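Local coordinates for DUF3298 domain-containing protein (Pseudomonas aeruginosa, PDB 4E72) that is of unknown function but belongs to the DUF3298 family and is probably exported, perhaps as a lipoprotein, at residues Asp167-His179 and Leu189-Tyr201. Residues are numbered along the deposited sequence; the frame is centred on the assembly and turned at random. Where two conformers were deposited one is given.
Sequences DFQKTWPFQRTPH and LKYDAYSIAPYSY
Trp-172, the first residue past the end of helix 166-171, lays one face of its indole on the Ala-197 to Pro-198 peptide. Ala-197 CA makes a CH-pi contact over the five-membered ring. The opposite face carries Thr-171 CG2. Both segments lie in the DUF3298 region. They lead into and out of a beta hairpin, strands 179-181 and 187-190, of a three-stranded antiparallel sheet: 167-179 runs from the helix end to the first strand, and 189-201 continues from the second. The far edge of the indole makes a T-shaped stack: Trp-172 CH2 stands over the face of the Tyr-194 ring, 3.6 Å from Tyr-194 CD1, with the planes at 74°. A second edge-to-face pair sets Phe-168 against the face of Tyr-201, and Phe-168 CE2 also lies 3.7 Å from Pro-198 CD. Two waters bridge the backbones, one from Trp-172 O to Ile-196 O, the other from Pro-173 O to Ser-195 O.

Nearer the sheet, the buried Tyr-191 ring is held between Ile-196 CD1 on one face and Thr-177 CB on the other, the latter a CH-pi contact. Tyr-191 OH donates to Gln-175 O at 2.7 Å, in the carbonyl plane. A chi1 of -177° turns Thr-177 OG1 away from its backbone N and leaves CG2 over the Tyr-191 ring; Thr-177 OG1 donates to Lys-190 O at 2.7 Å. It also accepts from a water that takes the N-H of Asp-192. Lys-190 N donates to His-179 O, while its NZ turns away to a salt bridge with Glu-205. The ring of His-179 stands almost perpendicular to the Asp-192 carboxylate, and His-179 NE2 donates to Asp-192 OD2 at 3.2 Å from above the carboxylate plane.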
ATOM      1  N   ASP A 167      21.170   0.048 -19.910  1.00 60.15           N
ATOM      2  CA  ASP A 167      20.734   1.457 -19.924  1.00 58.85           C
ATOM      3  C   ASP A 167      19.569   1.679 -18.942  1.00 55.58           C
ATOM      4  O   ASP A 167      19.563   2.682 -18.224  1.00 53.29           O
ATOM      5  CB  ASP A 167      20.357   1.929 -21.338  1.00 62.66           C
ATOM      6  CG  ASP A 167      20.505   3.431 -21.580  1.00 82.30           C
ATOM      7  OD1 ASP A 167      20.715   4.185 -20.593  1.00 82.29           O
ATOM      8  OD2 ASP A 167      20.403   3.857 -22.757  1.00 93.65           O
ATOM      9  N   PHE A 168      18.619   0.722 -18.890  1.00 49.18           N
ATOM     10  CA  PHE A 168      17.495   0.711 -17.946  1.00 46.15           C
ATOM     11  C   PHE A 168      18.013   0.589 -16.507  1.00 48.57           C
ATOM     12  O   PHE A 168      17.522   1.297 -15.622  1.00 49.69           O
ATOM     13  CB  PHE A 168      16.543  -0.457 -18.258  1.00 46.84           C
ATOM     14  CG  PHE A 168      15.313  -0.524 -17.385  1.00 45.41           C
ATOM     15  CD1 PHE A 168      15.350  -1.158 -16.144  1.00 45.52           C
ATOM     16  CD2 PHE A 168      14.098   0.003 -17.824  1.00 44.84           C
ATOM     17  CE1 PHE A 168      14.216  -1.203 -15.330  1.00 44.62           C
ATOM     18  CE2 PHE A 168      12.954  -0.083 -17.027  1.00 45.13           C
ATOM     19  CZ  PHE A 168      13.027  -0.665 -15.777  1.00 43.14           C
ATOM     20  N   GLN A 169      18.974  -0.321 -16.274  1.00 42.65           N
ATOM     21  CA  GLN A 169      19.556  -0.590 -14.951  1.00 41.42           C
ATOM     22  C   GLN A 169      20.286   0.632 -14.370  1.00 46.32           C
ATOM     23  O   GLN A 169      20.117   0.909 -13.185  1.00 44.68           O
ATOM     24  CB  GLN A 169      20.484  -1.808 -15.000  1.00 43.34           C
ATOM     25  CG  GLN A 169      19.695  -3.120 -14.999  1.00 56.28           C
ATOM     26  CD  GLN A 169      20.559  -4.350 -15.101  1.00 71.25           C
ATOM     27  OE1 GLN A 169      21.608  -4.465 -14.451  1.00 67.79           O
ATOM     28  NE2 GLN A 169      20.113  -5.314 -15.906  1.00 53.83           N
ATOM     29  N   LYS A 170      21.029   1.402 -15.215  1.00 45.63           N
ATOM     30  CA  LYS A 170      21.718   2.628 -14.791  1.00 44.83           C
ATOM     31  C   LYS A 170      20.713   3.729 -14.485  1.00 46.59           C
ATOM     32  O   LYS A 170      20.935   4.519 -13.566  1.00 46.70           O
ATOM     33  CB  LYS A 170      22.725   3.113 -15.837  1.00 48.10           C
ATOM     34  CG  LYS A 170      23.856   2.126 -16.163  1.00 69.95           C
ATOM     35  CD  LYS A 170      24.711   1.698 -14.952  1.00 79.45           C
ATOM     36  CE  LYS A 170      25.220   0.277 -15.071  1.00 84.03           C
ATOM     37  NZ  LYS A 170      24.133  -0.729 -14.928  1.00 85.34           N
ATOM     38  N   THR A 171      19.606   3.779 -15.248  1.00 41.12           N
ATOM     39  CA  THR A 171      18.551   4.782 -15.076  1.00 39.29           C
ATOM     40  C   THR A 171      17.716   4.472 -13.823  1.00 41.17           C
ATOM     41  O   THR A 171      17.296   5.384 -13.111  1.00 39.78           O
ATOM     42  CB  THR A 171      17.681   4.831 -16.344  1.00 44.79           C
ATOM     43  OG1 THR A 171      18.505   5.214 -17.443  1.00 55.27           O
ATOM     44  CG2 THR A 171      16.515   5.795 -16.238  1.00 34.21           C
ATOM     45  N   TRP A 172      17.446   3.191 -13.581  1.00 37.86           N
ATOM     46  CA  TRP A 172      16.624   2.791 -12.457  1.00 35.97           C
ATOM     47  C   TRP A 172      17.387   1.823 -11.571  1.00 40.34           C
ATOM     48  O   TRP A 172      17.127   0.620 -11.617  1.00 39.45           O
ATOM     49  CB  TRP A 172      15.307   2.176 -12.951  1.00 33.74           C
ATOM     50  CG  TRP A 172      14.533   3.050 -13.892  1.00 34.25           C
ATOM     51  CD1 TRP A 172      14.504   2.967 -15.259  1.00 37.98           C
ATOM     52  CD2 TRP A 172      13.672   4.140 -13.535  1.00 33.30           C
ATOM     53  NE1 TRP A 172      13.653   3.920 -15.774  1.00 36.69           N
ATOM     54  CE2 TRP A 172      13.138   4.665 -14.736  1.00 37.62           C
ATOM     55  CE3 TRP A 172      13.319   4.747 -12.313  1.00 33.73           C
ATOM     56  CZ2 TRP A 172      12.261   5.759 -14.750  1.00 36.37           C
ATOM     57  CZ3 TRP A 172      12.440   5.823 -12.329  1.00 34.52           C
ATOM     58  CH2 TRP A 172      11.910   6.303 -13.535  1.00 35.61           C
ATOM     59  N   PRO A 173      18.328   2.307 -10.731  1.00 38.71           N
ATOM     60  CA  PRO A 173      19.013   1.367  -9.826  1.00 39.31           C
ATOM     61  C   PRO A 173      18.029   0.837  -8.784  1.00 42.07           C
ATOM     62  O   PRO A 173      16.931   1.385  -8.616  1.00 40.33           O
ATOM     63  CB  PRO A 173      20.128   2.216  -9.190  1.00 40.80           C
ATOM     64  CG  PRO A 173      19.640   3.608  -9.264  1.00 44.47           C
ATOM     65  CD  PRO A 173      18.759   3.704 -10.489  1.00 40.38           C
ATOM     66  N   PHE A 174      18.407  -0.239  -8.108  1.00 38.89           N
ATOM     67  CA  PHE A 174      17.606  -0.796  -7.038  1.00 36.85           C
ATOM     68  C   PHE A 174      17.495   0.254  -5.907  1.00 39.98           C
ATOM     69  O   PHE A 174      18.430   1.030  -5.663  1.00 40.50           O
ATOM     70  CB  PHE A 174      18.201  -2.124  -6.551  1.00 38.19           C
ATOM     71  CG  PHE A 174      17.371  -2.782  -5.470  1.00 38.57           C
ATOM     72  CD1 PHE A 174      16.031  -3.089  -5.688  1.00 39.69           C
ATOM     73  CD2 PHE A 174      17.907  -3.023  -4.211  1.00 40.29           C
ATOM     74  CE1 PHE A 174      15.260  -3.671  -4.681  1.00 39.42           C
ATOM     75  CE2 PHE A 174      17.125  -3.592  -3.200  1.00 41.74           C
ATOM     76  CZ  PHE A 174      15.818  -3.934  -3.449  1.00 38.07           C
ATOM     77  N   GLN A 175      16.330   0.299  -5.276  1.00 34.02           N
ATOM     78  CA  GLN A 175      15.983   1.241  -4.214  0.50 33.21           C
ATOM     79  C   GLN A 175      15.203   0.514  -3.147  1.00 35.03           C
ATOM     80  O   GLN A 175      14.574  -0.496  -3.458  1.00 31.86           O
ATOM     81  CB  GLN A 175      15.104   2.368  -4.825  0.50 34.61           C
ATOM     82  CG  GLN A 175      15.198   3.718  -4.128  0.50 50.71           C
ATOM     83  CD  GLN A 175      14.064   4.653  -4.482  0.50 62.42           C
ATOM     84  OE1 GLN A 175      13.764   4.910  -5.655  0.50 57.89           O
ATOM     85  NE2 GLN A 175      13.439   5.230  -3.465  0.50 50.61           N
ATOM     86  N   ARG A 176      15.189   1.025  -1.909  1.00 32.33           N
ATOM     87  CA  ARG A 176      14.354   0.416  -0.876  1.00 31.17           C
ATOM     88  C   ARG A 176      12.918   0.882  -1.097  1.00 34.29           C
ATOM     89  O   ARG A 176      12.678   1.837  -1.839  1.00 32.53           O
ATOM     90  CB  ARG A 176      14.815   0.809   0.545  1.00 29.96           C
ATOM     91  CG  ARG A 176      16.136   0.201   1.023  1.00 28.11           C
ATOM     92  CD  ARG A 176      16.414   0.724   2.420  1.00 20.75           C
ATOM     93  NE  ARG A 176      17.691   0.263   2.958  1.00 28.58           N
ATOM     94  CZ  ARG A 176      18.018   0.317   4.245  1.00 44.35           C
ATOM     95  NH1 ARG A 176      17.171   0.831   5.132  1.00 32.35           N
ATOM     96  NH2 ARG A 176      19.188  -0.151   4.659  1.00 25.20           N
ATOM     97  N   THR A 177      11.973   0.262  -0.407  1.00 31.39           N
ATOM     98  CA  THR A 177      10.584   0.681  -0.464  1.00 29.69           C
ATOM     99  C   THR A 177      10.003   0.655   0.945  1.00 32.57           C
ATOM    100  O   THR A 177      10.354  -0.244   1.688  1.00 34.01           O
ATOM    101  CB  THR A 177       9.748  -0.174  -1.469  1.00 28.88           C
ATOM    102  OG1 THR A 177       8.415   0.353  -1.508  1.00 27.52           O
ATOM    103  CG2 THR A 177       9.717  -1.689  -1.127  1.00 24.90           C
ATOM    104  N   PRO A 178       9.130   1.611   1.349  1.00 30.54           N
ATOM    105  CA  PRO A 178       8.481   1.488   2.668  1.00 30.14           C
ATOM    106  C   PRO A 178       7.348   0.437   2.686  1.00 32.99           C
ATOM    107  O   PRO A 178       6.877   0.115   3.773  1.00 35.72           O
ATOM    108  CB  PRO A 178       7.894   2.887   2.923  1.00 31.20           C
ATOM    109  CG  PRO A 178       8.007   3.623   1.671  1.00 35.64           C
ATOM    110  CD  PRO A 178       8.617   2.783   0.606  1.00 31.63           C
ATOM    111  N   HIS A 179       6.906  -0.094   1.511  1.00 25.85           N
ATOM    112  CA  HIS A 179       5.730  -0.988   1.384  1.00 24.18           C
ATOM    113  C   HIS A 179       6.111  -2.446   1.251  1.00 29.83           C
ATOM    114  O   HIS A 179       6.445  -2.939   0.168  1.00 30.93           O
ATOM    115  CB  HIS A 179       4.843  -0.572   0.187  1.00 24.75           C
ATOM    116  CG  HIS A 179       4.776   0.915  -0.057  1.00 27.34           C
ATOM    117  ND1 HIS A 179       4.365   1.800   0.941  1.00 28.55           N
ATOM    118  CD2 HIS A 179       5.001   1.610  -1.194  1.00 29.80           C
ATOM    119  CE1 HIS A 179       4.387   2.998   0.391  1.00 28.74           C
ATOM    120  NE2 HIS A 179       4.715   2.937  -0.909  1.00 29.52           N
ATOM    121  N   LEU A 189       7.276  -6.912  -1.924  1.00 30.05           N
ATOM    122  CA  LEU A 189       7.829  -5.549  -1.892  1.00 29.77           C
ATOM    123  C   LEU A 189       7.173  -4.787  -3.016  1.00 31.82           C
ATOM    124  O   LEU A 189       7.384  -5.112  -4.193  1.00 31.07           O
ATOM    125  CB  LEU A 189       9.362  -5.451  -2.022  1.00 31.00           C
ATOM    126  CG  LEU A 189      10.280  -6.260  -1.116  1.00 38.64           C
ATOM    127  CD1 LEU A 189      11.681  -5.702  -1.192  1.00 39.24           C
ATOM    128  CD2 LEU A 189       9.841  -6.215   0.302  1.00 45.44           C
ATOM    129  N   LYS A 190       6.339  -3.814  -2.664  1.00 27.72           N
ATOM    130  CA  LYS A 190       5.604  -3.025  -3.644  1.00 27.51           C
ATOM    131  C   LYS A 190       6.220  -1.620  -3.760  1.00 30.89           C
ATOM    132  O   LYS A 190       6.445  -0.949  -2.754  1.00 29.17           O
ATOM    133  CB  LYS A 190       4.116  -2.970  -3.252  1.00 29.42           C
ATOM    134  CG  LYS A 190       3.276  -2.030  -4.094  1.00 36.51           C
ATOM    135  CD  LYS A 190       2.659  -2.712  -5.256  1.00 40.37           C
ATOM    136  CE  LYS A 190       1.160  -2.650  -5.191  1.00 36.77           C
ATOM    137  NZ  LYS A 190       0.568  -3.203  -6.428  1.00 33.57           N
ATOM    138  N   TYR A 191       6.473  -1.190  -5.004  1.00 28.32           N
ATOM    139  CA  TYR A 191       7.135   0.067  -5.313  1.00 27.18           C
ATOM    140  C   TYR A 191       6.194   1.118  -5.837  1.00 31.09           C
ATOM    141  O   TYR A 191       5.282   0.835  -6.614  1.00 30.37           O
ATOM    142  CB  TYR A 191       8.273  -0.161  -6.337  1.00 27.87           C
ATOM    143  CG  TYR A 191       9.464  -0.766  -5.640  1.00 29.61           C
ATOM    144  CD1 TYR A 191       9.443  -2.092  -5.206  1.00 31.14           C
ATOM    145  CD2 TYR A 191      10.567   0.015  -5.300  1.00 30.18           C
ATOM    146  CE1 TYR A 191      10.502  -2.635  -4.489  1.00 31.62           C
ATOM    147  CE2 TYR A 191      11.632  -0.520  -4.580  1.00 30.38           C
ATOM    148  CZ  TYR A 191      11.583  -1.837  -4.149  1.00 36.95           C
ATOM    149  OH  TYR A 191      12.602  -2.364  -3.383  1.00 32.29           O
ATOM    150  N   ASP A 192       6.450   2.354  -5.418  1.00 27.72           N
ATOM    151  CA  ASP A 192       5.727   3.498  -5.931  1.00 27.62           C
ATOM    152  C   ASP A 192       6.082   3.630  -7.396  1.00 29.76           C
ATOM    153  O   ASP A 192       7.178   3.224  -7.812  1.00 27.25           O
ATOM    154  CB  ASP A 192       6.096   4.768  -5.144  1.00 29.11           C
ATOM    155  CG  ASP A 192       5.372   4.863  -3.804  1.00 49.65           C
ATOM    156  OD1 ASP A 192       4.109   4.749  -3.792  1.00 52.91           O
ATOM    157  OD2 ASP A 192       6.050   5.114  -2.775  1.00 53.42           O
ATOM    158  N   ALA A 193       5.158   4.167  -8.182  1.00 27.59           N
ATOM    159  CA  ALA A 193       5.402   4.438  -9.599  1.00 29.12           C
ATOM    160  C   ALA A 193       6.614   5.374  -9.713  1.00 34.56           C
ATOM    161  O   ALA A 193       6.818   6.211  -8.829  1.00 34.93           O
ATOM    162  CB  ALA A 193       4.169   5.093 -10.210  1.00 29.53           C
ATOM    163  N   TYR A 194       7.450   5.180 -10.734  1.00 31.34           N
ATOM    164  CA  TYR A 194       8.594   6.040 -10.999  1.00 31.01           C
ATOM    165  C   TYR A 194       9.699   5.954  -9.928  1.00 33.01           C
ATOM    166  O   TYR A 194      10.421   6.924  -9.751  1.00 32.23           O
ATOM    167  CB  TYR A 194       8.096   7.507 -11.136  1.00 32.02           C
ATOM    168  CG  TYR A 194       8.885   8.362 -12.095  1.00 31.65           C
ATOM    169  CD1 TYR A 194       8.854   8.117 -13.468  1.00 33.40           C
ATOM    170  CD2 TYR A 194       9.586   9.478 -11.646  1.00 31.99           C
ATOM    171  CE1 TYR A 194       9.525   8.945 -14.365  1.00 33.14           C
ATOM    172  CE2 TYR A 194      10.233  10.331 -12.536  1.00 33.62           C
ATOM    173  CZ  TYR A 194      10.224  10.044 -13.891  1.00 39.88           C
ATOM    174  OH  TYR A 194      10.932  10.832 -14.762  1.00 42.85           O
ATOM    175  N   SER A 195       9.880   4.796  -9.248  1.00 28.83           N
ATOM    176  CA  SER A 195      10.962   4.670  -8.264  1.00 27.81           C
ATOM    177  C   SER A 195      12.047   3.723  -8.774  1.00 32.56           C
ATOM    178  O   SER A 195      13.219   4.057  -8.649  1.00 32.82           O
ATOM    179  CB  SER A 195      10.440   4.203  -6.909  1.00 30.50           C
ATOM    180  OG  SER A 195       9.740   2.984  -7.029  1.00 43.00           O
ATOM    181  N   ILE A 196      11.660   2.537  -9.326  1.00 28.65           N
ATOM    182  CA  ILE A 196      12.572   1.538  -9.890  1.00 27.89           C
ATOM    183  C   ILE A 196      12.197   1.218 -11.355  1.00 34.67           C
ATOM    184  O   ILE A 196      12.800   0.323 -11.972  1.00 36.25           O
ATOM    185  CB  ILE A 196      12.683   0.234  -9.028  1.00 29.84           C
ATOM    186  CG1 ILE A 196      11.296  -0.471  -8.824  1.00 29.51           C
ATOM    187  CG2 ILE A 196      13.454   0.496  -7.712  1.00 27.14           C
ATOM    188  CD1 ILE A 196      11.362  -1.977  -8.547  1.00 35.93           C
ATOM    189  N   ALA A 197      11.216   1.953 -11.921  1.00 31.38           N
ATOM    190  CA  ALA A 197      10.768   1.739 -13.307  1.00 30.61           C
ATOM    191  C   ALA A 197       9.939   2.906 -13.788  1.00 31.96           C
ATOM    192  O   ALA A 197       9.336   3.561 -12.951  1.00 30.96           O
ATOM    193  CB  ALA A 197       9.942   0.453 -13.396  1.00 30.67           C
ATOM    194  N   PRO A 198       9.750   3.106 -15.112  1.00 30.42           N
ATOM    195  CA  PRO A 198       8.833   4.180 -15.567  1.00 30.34           C
ATOM    196  C   PRO A 198       7.386   3.846 -15.211  1.00 35.22           C
ATOM    197  O   PRO A 198       7.089   2.698 -14.858  1.00 33.50           O
ATOM    198  CB  PRO A 198       9.025   4.207 -17.102  1.00 32.47           C
ATOM    199  CG  PRO A 198      10.249   3.411 -17.377  1.00 38.67           C
ATOM    200  CD  PRO A 198      10.372   2.402 -16.256  1.00 33.60           C
ATOM    201  N   TYR A 199       6.482   4.828 -15.329  1.00 35.64           N
ATOM    202  CA  TYR A 199       5.036   4.691 -15.050  1.00 36.32           C
ATOM    203  C   TYR A 199       4.375   3.552 -15.828  1.00 37.70           C
ATOM    204  O   TYR A 199       3.448   2.949 -15.309  1.00 36.48           O
ATOM    205  CB  TYR A 199       4.308   5.999 -15.372  1.00 40.19           C
ATOM    206  CG  TYR A 199       4.114   6.912 -14.184  1.00 44.59           C
ATOM    207  CD1 TYR A 199       5.149   7.718 -13.722  1.00 46.59           C
ATOM    208  CD2 TYR A 199       2.874   7.021 -13.561  1.00 46.70           C
ATOM    209  CE1 TYR A 199       4.984   8.542 -12.609  1.00 47.78           C
ATOM    210  CE2 TYR A 199       2.683   7.877 -12.471  1.00 47.99           C
ATOM    211  CZ  TYR A 199       3.746   8.623 -11.986  1.00 55.18           C
ATOM    212  OH  TYR A 199       3.574   9.467 -10.910  1.00 54.17           O
ATOM    213  N   SER A 200       4.846   3.244 -17.057  1.00 34.45           N
ATOM    214  CA  SER A 200       4.319   2.127 -17.859  1.00 34.87           C
ATOM    215  C   SER A 200       4.381   0.773 -17.102  1.00 38.08           C
ATOM    216  O   SER A 200       3.522  -0.080 -17.327  1.00 36.06           O
ATOM    217  CB  SER A 200       5.075   2.006 -19.172  1.00 38.14           C
ATOM    218  OG  SER A 200       6.455   1.783 -18.935  1.00 44.15           O
ATOM    219  N   TYR A 201       5.366   0.591 -16.191  1.00 36.02           N
ATOM    220  CA  TYR A 201       5.498  -0.643 -15.382  1.00 36.08           C
ATOM    221  C   TYR A 201       4.608  -0.589 -14.119  1.00 39.13           C
ATOM    222  O   TYR A 201       4.640  -1.512 -13.308  1.00 39.11           O
ATOM    223  CB  TYR A 201       6.968  -0.890 -14.994  1.00 37.80           C
ATOM    224  CG  TYR A 201       7.835  -1.289 -16.169  1.00 41.13           C
ATOM    225  CD1 TYR A 201       8.349  -0.333 -17.038  1.00 42.96           C
ATOM    226  CD2 TYR A 201       8.114  -2.627 -16.430  1.00 43.96           C
ATOM    227  CE1 TYR A 201       9.117  -0.695 -18.144  1.00 45.40           C
ATOM    228  CE2 TYR A 201       8.869  -3.007 -17.545  1.00 46.46           C
ATOM    229  CZ  TYR A 201       9.384  -2.034 -18.389  1.00 52.95           C
ATOM    230  OH  TYR A 201      10.155  -2.397 -19.470  1.00 53.44           O
TER
HETATM  231  O   HOH W   1      14.917  -1.280 -11.879  1.00 32.34           O
HETATM  232  O   HOH W   2      15.687   3.904  -9.234  1.00 38.66           O
HETATM  233  O   HOH W   3       8.287   2.624  -3.321  1.00 24.32           O